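Side-chain contact in mite allergen Der p 5 (Dermatophagoides pteronyssinus, PDB 3MQ1), which is an IgE-binding allergen of the house dust mite, of undetermined biological role, that forms homodimers and larger assemblies as its concentration rises: residues Y22-E25 / Q26-F30. Numbering follows the deposited sequence.
Sequences YLQE and QINHF
Q26 reaches back one helical turn and lays its side-chain amide between Y22 and L23. With CG beside its own backbone N (chi1 -69°) and the chain extended beyond, the amide runs back past the carbonyl of Y22. Its NE2 comes to the edge of the Y22 ring, near the ring plane, 3.1 Å from Y22 CE2; amide and ring planes stand 61° apart. The same NE2 also gives a weak hydrogen bond to E45 of helix 36-63. OE1 of Q26 turns to the other neighbour, 3.2 Å from L23 CD1, the two side chains crossing at about a right angle.

The backbone is held by the i to i+4 hydrogen bonds of an alpha helix: Q26 N, I27 N, N28 N and H29 N bond to the carbonyls of Y22, L23, Q24 and E25 in turn. The straightest is H29 N to E25 O, at 3.0 Å with an N-H...O angle of 169°. All this lies near the C-terminal end of helix 4-32, the first of three long helices that make up the chain, and Y22 to Q24 fall within an immunodominant conformational IgE-binding epitope.

Apolar contact is slight within the turn, L23 CG standing 4.5 Å from I27 CD1. Both residues are buried, against the other two helices: L23 on E45 and M46 of helix 36-63, I27 on E94, R97 and V98 of helix 71-99.

On the polar flank, the N28 amide lies between Q24 and E25. Its ND2 is 3.4 Å from E25 OE1, amide and carboxylate planes nearly perpendicular. OD1 is modelled 2.9 Å from Q24 O, acceptor against acceptor, and at this resolution the placing of OD1 and ND2 is doubtful.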
loop_
_atom_site.group_PDB
_atom_site.type_symbol
_atom_site.label_atom_id
_atom_site.label_comp_id
_atom_site.label_asym_id
_atom_site.label_seq_id
_atom_site.Cartn_x
_atom_site.Cartn_y
_atom_site.Cartn_z
ATOM N N TYR B 22 3.348 5.247 35.317
ATOM C CA TYR B 22 3.059 5.256 36.745
ATOM C C TYR B 22 1.973 4.236 37.059
ATOM O O TYR B 22 1.979 3.610 38.117
ATOM C CB TYR B 22 2.620 6.651 37.192
ATOM C CG TYR B 22 2.436 6.793 38.687
ATOM C CD1 TYR B 22 3.492 7.178 39.502
ATOM C CD2 TYR B 22 1.206 6.548 39.282
ATOM C CE1 TYR B 22 3.330 7.312 40.867
ATOM C CE2 TYR B 22 1.034 6.680 40.647
ATOM C CZ TYR B 22 2.099 7.061 41.434
ATOM O OH TYR B 22 1.931 7.193 42.793
ATOM N N LEU B 23 1.040 4.077 36.126
ATOM C CA LEU B 23 -0.019 3.086 36.257
ATOM C C LEU B 23 0.567 1.681 36.181
ATOM O O LEU B 23 0.238 0.814 36.990
ATOM C CB LEU B 23 -1.064 3.274 35.157
ATOM C CG LEU B 23 -2.234 2.290 35.147
ATOM C CD1 LEU B 23 -3.096 2.472 36.387
ATOM C CD2 LEU B 23 -3.065 2.462 33.886
ATOM N N GLN B 24 1.439 1.469 35.200
ATOM C CA GLN B 24 2.096 0.181 35.015
ATOM C C GLN B 24 2.824 -0.250 36.282
ATOM O O GLN B 24 2.817 -1.427 36.643
ATOM C CB GLN B 24 3.077 0.249 33.841
ATOM C CG GLN B 24 3.892 -1.019 33.630
ATOM C CD GLN B 24 3.040 -2.205 33.225
ATOM O OE1 GLN B 24 1.869 -2.055 32.872
ATOM N NE2 GLN B 24 3.625 -3.397 33.270
ATOM N N GLU B 25 3.449 0.709 36.956
ATOM C CA GLU B 25 4.179 0.426 38.186
ATOM C C GLU B 25 3.220 0.082 39.320
ATOM O O GLU B 25 3.504 -0.790 40.142
ATOM C CB GLU B 25 5.064 1.613 38.572
ATOM C CG GLU B 25 6.014 2.058 37.471
ATOM C CD GLU B 25 6.931 0.943 37.001
ATOM O OE1 GLU B 25 7.196 0.012 37.791
ATOM O OE2 GLU B 25 7.393 1.002 35.843
ATOM N N GLN B 26 2.084 0.770 39.359
ATOM C CA GLN B 26 1.044 0.479 40.340
ATOM C C GLN B 26 0.598 -0.973 40.221
ATOM O O GLN B 26 0.468 -1.679 41.221
ATOM C CB GLN B 26 -0.156 1.408 40.143
ATOM C CG GLN B 26 0.113 2.862 40.492
ATOM C CD GLN B 26 -1.037 3.772 40.110
ATOM O OE1 GLN B 26 -1.634 3.619 39.044
ATOM N NE2 GLN B 26 -1.351 4.728 40.976
ATOM N N ILE B 27 0.367 -1.411 38.987
ATOM C CA ILE B 27 -0.043 -2.784 38.721
ATOM C C ILE B 27 1.030 -3.767 39.177
ATOM O O ILE B 27 0.724 -4.824 39.729
ATOM C CB ILE B 27 -0.329 -3.003 37.223
ATOM C CG1 ILE B 27 -1.385 -2.009 36.733
ATOM C CG2 ILE B 27 -0.779 -4.434 36.968
ATOM C CD1 ILE B 27 -1.708 -2.137 35.260
ATOM N N ASN B 28 2.289 -3.409 38.945
ATOM C CA ASN B 28 3.412 -4.247 39.349
ATOM C C ASN B 28 3.450 -4.473 40.856
ATOM O O ASN B 28 3.348 -5.607 41.325
ATOM C CB ASN B 28 4.735 -3.637 38.878
ATOM C CG ASN B 28 4.850 -3.590 37.367
ATOM O OD1 ASN B 28 3.968 -4.063 36.650
ATOM N ND2 ASN B 28 5.943 -3.020 36.875
ATOM N N HIS B 29 3.593 -3.388 41.609
ATOM C CA HIS B 29 3.637 -3.461 43.066
ATOM C C HIS B 29 2.400 -4.153 43.629
ATOM O O HIS B 29 2.474 -4.843 44.646
ATOM C CB HIS B 29 3.777 -2.063 43.671
ATOM C CG HIS B 29 3.640 -2.035 45.161
ATOM N ND1 HIS B 29 4.667 -2.384 46.012
ATOM C CD2 HIS B 29 2.593 -1.699 45.954
ATOM C CE1 HIS B 29 4.261 -2.265 47.263
ATOM N NE2 HIS B 29 3.007 -1.851 47.255
ATOM N N PHE B 30 1.266 -3.962 42.963
ATOM C CA PHE B 30 0.018 -4.584 43.388
ATOM C C PHE B 30 0.156 -6.100 43.461
ATOM O O PHE B 30 -0.270 -6.726 44.431
ATOM C CB PHE B 30 -1.122 -4.203 42.441
ATOM C CG PHE B 30 -2.401 -4.945 42.702
ATOM C CD1 PHE B 30 -3.290 -4.504 43.669
ATOM C CD2 PHE B 30 -2.716 -6.083 41.980
ATOM C CE1 PHE B 30 -4.467 -5.187 43.911
ATOM C CE2 PHE B 30 -3.892 -6.770 42.217
ATOM C CZ PHE B 30 -4.768 -6.321 43.183
#